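Hexokinase (PDB 1BDG) catalyses the ATP-dependent phosphorylation of glucose and other hexoses to hexose 6-phosphates, the first step of glycolysis. Local coordinates at residues 373-378 with 407-412; 396-401 with 427-432. All blocks are in the same frame, centred on the assembly; numbering follows the deposited sequence.

Contact 1: residues 373-378 with 407-412. With SO4 (sulfate ion), chain D.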
loop_
_atom_site.group_PDB
_atom_site.type_symbol
_atom_site.label_atom_id
_atom_site.label_comp_id
_atom_site.label_asym_id
_atom_site.label_seq_id
_atom_site.Cartn_x
_atom_site.Cartn_y
_atom_site.Cartn_z
ATOM N N ARG A 373 12.625 5.750 -8.934
ATOM C CA ARG A 373 12.673 4.294 -8.943
ATOM C C ARG A 373 11.424 3.693 -8.299
ATOM O O ARG A 373 10.990 2.597 -8.661
ATOM C CB ARG A 373 13.891 3.820 -8.175
ATOM C CG ARG A 373 14.036 2.318 -8.094
ATOM C CD ARG A 373 15.153 1.941 -7.147
ATOM N NE ARG A 373 14.844 2.287 -5.763
ATOM C CZ ARG A 373 15.475 1.779 -4.711
ATOM N NH1 ARG A 373 16.456 0.900 -4.872
ATOM N NH2 ARG A 373 15.112 2.137 -3.492
ATOM N N ALA A 374 10.871 4.402 -7.320
ATOM C CA ALA A 374 9.685 3.958 -6.615
ATOM C C ALA A 374 8.555 3.790 -7.607
ATOM O O ALA A 374 8.027 2.691 -7.775
ATOM C CB ALA A 374 9.320 4.967 -5.570
ATOM N N ALA A 375 8.236 4.877 -8.313
ATOM C CA ALA A 375 7.162 4.881 -9.313
ATOM C C ALA A 375 7.397 3.796 -10.355
ATOM O O ALA A 375 6.549 2.936 -10.565
ATOM C CB ALA A 375 7.051 6.257 -9.983
ATOM N N TYR A 376 8.574 3.797 -10.959
ATOM C CA TYR A 376 8.914 2.801 -11.957
ATOM C C TYR A 376 8.718 1.380 -11.445
ATOM O O TYR A 376 8.279 0.513 -12.187
ATOM C CB TYR A 376 10.350 2.995 -12.421
ATOM C CG TYR A 376 10.554 4.200 -13.293
ATOM C CD1 TYR A 376 9.473 4.840 -13.893
ATOM C CD2 TYR A 376 11.825 4.693 -13.541
ATOM C CE1 TYR A 376 9.654 5.931 -14.717
ATOM C CE2 TYR A 376 12.016 5.793 -14.364
ATOM C CZ TYR A 376 10.921 6.403 -14.946
ATOM O OH TYR A 376 11.093 7.496 -15.746
ATOM N N LEU A 377 9.036 1.131 -10.179
ATOM C CA LEU A 377 8.855 -0.210 -9.644
ATOM C C LEU A 377 7.374 -0.623 -9.649
ATOM O O LEU A 377 7.039 -1.711 -10.128
ATOM C CB LEU A 377 9.493 -0.351 -8.258
ATOM C CG LEU A 377 11.019 -0.523 -8.195
ATOM C CD1 LEU A 377 11.508 -0.578 -6.765
ATOM C CD2 LEU A 377 11.427 -1.780 -8.922
ATOM N N ALA A 378 6.487 0.265 -9.196
ATOM C CA ALA A 378 5.044 -0.022 -9.168
ATOM C C ALA A 378 4.576 -0.209 -10.606
ATOM O O ALA A 378 3.745 -1.089 -10.898
ATOM C CB ALA A 378 4.293 1.119 -8.519
ATOM N N PRO A 407 3.891 14.792 -7.054
ATOM C CA PRO A 407 4.113 15.351 -8.387
ATOM C C PRO A 407 4.983 14.417 -9.205
ATOM O O PRO A 407 6.095 14.095 -8.800
ATOM C CB PRO A 407 4.840 16.665 -8.089
ATOM C CG PRO A 407 4.348 17.026 -6.767
ATOM C CD PRO A 407 4.407 15.715 -6.037
ATOM N N LYS A 408 4.441 13.948 -10.325
ATOM C CA LYS A 408 5.131 13.027 -11.226
ATOM C C LYS A 408 5.013 11.519 -10.905
ATOM O O LYS A 408 5.264 10.706 -11.773
ATOM C CB LYS A 408 6.603 13.428 -11.422
ATOM C CG LYS A 408 6.815 14.678 -12.245
ATOM N N PHE A 409 4.546 11.125 -9.726
ATOM C CA PHE A 409 4.442 9.689 -9.446
ATOM C C PHE A 409 3.644 8.880 -10.470
ATOM O O PHE A 409 4.168 7.942 -11.062
ATOM C CB PHE A 409 3.914 9.390 -8.040
ATOM C CG PHE A 409 4.193 7.969 -7.586
ATOM C CD1 PHE A 409 3.311 6.937 -7.885
ATOM C CD2 PHE A 409 5.347 7.665 -6.880
ATOM C CE1 PHE A 409 3.576 5.640 -7.488
ATOM C CE2 PHE A 409 5.616 6.365 -6.480
ATOM C CZ PHE A 409 4.730 5.354 -6.784
ATOM N N CYS A 410 2.375 9.206 -10.649
ATOM C CA CYS A 410 1.549 8.494 -11.621
ATOM C C CYS A 410 2.066 8.810 -13.015
ATOM O O CYS A 410 2.000 7.975 -13.922
ATOM C CB CYS A 410 0.086 8.923 -11.503
ATOM S SG CYS A 410 -0.653 9.552 -13.039
ATOM N N GLU A 411 2.608 10.018 -13.157
ATOM C CA GLU A 411 3.148 10.483 -14.422
ATOM C C GLU A 411 4.254 9.546 -14.905
ATOM O O GLU A 411 4.314 9.216 -16.081
ATOM C CB GLU A 411 3.682 11.909 -14.265
ATOM C CG GLU A 411 2.640 13.037 -14.226
ATOM C CD GLU A 411 1.436 12.771 -13.312
ATOM O OE1 GLU A 411 1.608 12.582 -12.069
ATOM O OE2 GLU A 411 0.294 12.784 -13.856
ATOM N N ARG A 412 5.096 9.089 -13.985
ATOM C CA ARG A 412 6.206 8.195 -14.307
ATOM C C ARG A 412 5.833 6.703 -14.291
ATOM O O ARG A 412 6.247 5.945 -15.170
ATOM C CB ARG A 412 7.379 8.458 -13.364
ATOM C CG ARG A 412 7.996 9.833 -13.480
ATOM C CD ARG A 412 9.084 9.948 -12.463
ATOM N NE ARG A 412 9.701 11.268 -12.383
ATOM C CZ ARG A 412 10.044 11.840 -11.231
ATOM N NH1 ARG A 412 9.769 11.225 -10.086
ATOM N NH2 ARG A 412 10.622 13.042 -11.213
HETATM S S SO4 D . 11.165 13.134 -15.071
HETATM O O1 SO4 D . 10.994 13.903 -16.285
HETATM O O2 SO4 D . 10.987 14.000 -13.926
HETATM O O3 SO4 D . 10.191 12.073 -15.035
HETATM O O4 SO4 D . 12.492 12.562 -15.046
#

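Contact 2: residues 396-401 with 427-432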
loop_
_atom_site.group_PDB
_atom_site.type_symbol
_atom_site.label_atom_id
_atom_site.label_comp_id
_atom_site.label_asym_id
_atom_site.label_seq_id
_atom_site.Cartn_x
_atom_site.Cartn_y
_atom_site.Cartn_z
ATOM N N VAL A 396 -7.593 0.147 -14.234
ATOM C CA VAL A 396 -6.880 -0.097 -12.982
ATOM C C VAL A 396 -7.336 0.890 -11.911
ATOM O O VAL A 396 -7.222 2.098 -12.104
ATOM C CB VAL A 396 -5.358 0.077 -13.224
ATOM C CG1 VAL A 396 -4.562 -0.222 -11.975
ATOM C CG2 VAL A 396 -4.914 -0.783 -14.389
ATOM N N GLY A 397 -7.821 0.396 -10.778
ATOM C CA GLY A 397 -8.283 1.299 -9.728
ATOM C C GLY A 397 -7.174 1.637 -8.761
ATOM O O GLY A 397 -6.701 0.740 -8.091
ATOM N N VAL A 398 -6.769 2.900 -8.648
ATOM C CA VAL A 398 -5.660 3.250 -7.735
ATOM C C VAL A 398 -6.070 3.984 -6.461
ATOM O O VAL A 398 -7.151 4.551 -6.363
ATOM C CB VAL A 398 -4.583 4.173 -8.406
ATOM C CG1 VAL A 398 -3.209 3.828 -7.878
ATOM C CG2 VAL A 398 -4.604 4.099 -9.916
ATOM N N ASP A 399 -5.174 4.000 -5.488
ATOM C CA ASP A 399 -5.392 4.728 -4.244
ATOM C C ASP A 399 -4.061 4.744 -3.529
ATOM O O ASP A 399 -3.186 3.934 -3.841
ATOM C CB ASP A 399 -6.477 4.091 -3.366
ATOM C CG ASP A 399 -7.205 5.125 -2.505
ATOM O OD1 ASP A 399 -6.798 6.306 -2.513
ATOM O OD2 ASP A 399 -8.186 4.769 -1.824
ATOM N N GLY A 400 -3.880 5.715 -2.644
ATOM C CA GLY A 400 -2.642 5.827 -1.899
ATOM C C GLY A 400 -1.970 7.180 -2.049
ATOM O O GLY A 400 -1.876 7.717 -3.148
ATOM N N SER A 401 -1.465 7.704 -0.939
ATOM C CA SER A 401 -0.793 8.994 -0.881
ATOM C C SER A 401 0.196 9.223 -1.995
ATOM O O SER A 401 0.348 10.347 -2.482
ATOM C CB SER A 401 -0.035 9.105 0.423
ATOM O OG SER A 401 -0.816 8.572 1.471
ATOM N N PHE A 427 -4.979 0.255 -21.303
ATOM C CA PHE A 427 -5.285 0.346 -19.875
ATOM C C PHE A 427 -5.347 1.798 -19.457
ATOM O O PHE A 427 -4.817 2.660 -20.166
ATOM C CB PHE A 427 -4.176 -0.337 -19.050
ATOM C CG PHE A 427 -3.039 0.586 -18.671
ATOM C CD1 PHE A 427 -2.057 0.926 -19.596
ATOM C CD2 PHE A 427 -2.956 1.117 -17.390
ATOM C CE1 PHE A 427 -1.007 1.783 -19.251
ATOM C CE2 PHE A 427 -1.911 1.975 -17.037
ATOM C CZ PHE A 427 -0.935 2.308 -17.971
ATOM N N CYS A 428 -5.943 2.060 -18.295
ATOM C CA CYS A 428 -5.977 3.421 -17.780
ATOM C C CYS A 428 -6.184 3.473 -16.270
ATOM O O CYS A 428 -7.062 2.796 -15.730
ATOM C CB CYS A 428 -7.029 4.264 -18.503
ATOM S SG CYS A 428 -8.663 3.943 -17.928
ATOM N N LEU A 429 -5.352 4.251 -15.589
ATOM C CA LEU A 429 -5.462 4.390 -14.141
ATOM C C LEU A 429 -6.636 5.289 -13.750
ATOM O O LEU A 429 -6.674 6.463 -14.111
ATOM C CB LEU A 429 -4.152 4.925 -13.552
ATOM C CG LEU A 429 -2.961 3.966 -13.665
ATOM C CD1 LEU A 429 -1.683 4.622 -13.189
ATOM C CD2 LEU A 429 -3.237 2.712 -12.864
ATOM N N ARG A 430 -7.592 4.732 -13.021
ATOM C CA ARG A 430 -8.776 5.466 -12.586
ATOM C C ARG A 430 -8.720 5.537 -11.058
ATOM O O ARG A 430 -8.853 4.516 -10.383
ATOM C CB ARG A 430 -10.021 4.699 -13.051
ATOM C CG ARG A 430 -11.372 5.401 -12.884
ATOM C CD ARG A 430 -12.503 4.503 -13.434
ATOM N NE ARG A 430 -13.678 5.250 -13.899
ATOM C CZ ARG A 430 -14.481 5.971 -13.114
ATOM N NH1 ARG A 430 -14.239 6.043 -11.809
ATOM N NH2 ARG A 430 -15.515 6.637 -13.638
ATOM N N LEU A 431 -8.441 6.717 -10.509
ATOM C CA LEU A 431 -8.359 6.886 -9.052
ATOM C C LEU A 431 -9.667 6.499 -8.384
ATOM O O LEU A 431 -10.737 6.859 -8.857
ATOM C CB LEU A 431 -8.006 8.335 -8.686
ATOM C CG LEU A 431 -8.367 8.779 -7.262
ATOM C CD1 LEU A 431 -7.132 8.897 -6.409
ATOM C CD2 LEU A 431 -9.093 10.098 -7.305
ATOM N N SER A 432 -9.566 5.768 -7.280
ATOM C CA SER A 432 -10.722 5.310 -6.517
ATOM C C SER A 432 -11.169 6.364 -5.483
ATOM O O SER A 432 -11.035 6.183 -4.255
ATOM C CB SER A 432 -10.375 4.001 -5.833
ATOM O OG SER A 432 -11.426 3.573 -5.008
HETATM O O HOH W 1 -10.175 3.182 -2.810
#

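Contact 1: residues 373-378 with 407-412
Arg412, whose CB packs against Tyr376 and Ala375, presents one side of its guanidinium to a sulfate: NE donates to O3 of the ion at 2.8 Å and NH2 donates to O2 of the ion at 2.9 Å. Both bonds are fairly straight (164° at the NH2 hydrogen), and the sulfur lies in the guanidinium plane. Two parallel donors gripping two oxygens should fix the rotation of the group. The ion probably comes from the crystallisation liquor; the same guanidinium has a weak, long ion pair with Glu332. Lys408 CB covers one guanidinium face, and the chain, extended from CG to NE, carries the charge away from helix 357-389.

No hydrogen bond joins the two segments; the contact consists of apolar and CH-pi packing. The Tyr376 ring turns an edge to the backbone, with CE1 3.4 Å from Arg412 O, near the ring plane, and 3.7 Å from Arg412 CB. On the other flank Phe409, its CG anti to the backbone N (chi1 -162°), reaches across Ala375. That methyl makes a CH-pi contact, Ala375 CB standing 3.8 Å from the Phe409 ring centroid and 14° off the normal, while Ala374 CB meets the ring edge at Phe409 CE2 (4.1 Å). The small side chains of Ala374 and Ala375 are consistent with the 5.5 Å approach between the CA atoms of Ala375 and Phe409.

Within the large subdomain, this joins the start of helix 409-420 to the middle of helix 357-389, whose Ala374 also touches Leu291 of helix 288-304 and whose Leu377 and Ala378 pack on helix 283-286.

Contact 2: residues 396-401 with 427-432
A beta-alpha-beta crossover brings strands 393-399 and 426-431 side by side in parallel, with helices 401-405 and 409-420 in the connection. The bond pattern gives the register. Val396 N donates to Cys428 O (3.1 Å, 175° at the hydrogen) and Val396 O accepts from Arg430 N (2.8 Å). Arg430 O then receives Val398 N (3.2 Å), from well above the carbonyl plane, whereas Ser432 N reaches Val398 O in its plane (2.9 Å). Each strand thus addresses alternate residues of the other, as parallel pairing requires, with the axes of the short segments 43° apart.

Val396, Val398 and Leu429 share one face of the sheet. With CG anti to its carbonyl carbon (chi1 -67°) and CD1 anti to CA, Leu429 turns CD2 to both valines; the distance from Leu429 CD2 to Val398 CG2 is 3.5 Å. The Phe427 ring offers an edge, CD2, to Val396 CG2 at 4.1 Å. Met413 and Thr414 of helix 409-420 cover Leu429 on this side.

Beyond the last strand bond, a water bridges the segments: it donates to Asp399 OD2 (2.7 Å) and is hydrogen-bonded to Ser432 OG (2.6 Å). The other carboxylate oxygen, Asp399 OD1, accepts from Gly400 N and forms a salt bridge with Lys404, so the carboxylate is held at both oxygens. Gly400, with positive phi, turns the chain into the helix that begins at Ser401. The junction at Asp399-Gly400-Ser401 corresponds to the adenosine motif of hexokinases within the actin-like ATPase superfamily, consistent with the probable ATP site at residues 401-405.

In the fold
Contacts 1 and 2 interleave along the chain: helix 357-389 leads into strand 393-399, and helix 409-420 into strand 426-431, so the two helix-strand units meet helix to helix in contact 1 and strand to strand in contact 2. Their centres are 13 Å apart and their nearest atoms about 5 Å, without touching; helix 409-420 links them, since its first turn enters contact 1 while its later residues cover the strand of contact 2. Contact 2 lies nearer the sugar: the side chain of Asp399 is about 9 Å from the bound glucose, that of Phe409 about 12 Å. Phe409 is also about 4 Å, between side chains, from Leu402, a probable ATP-binding residue.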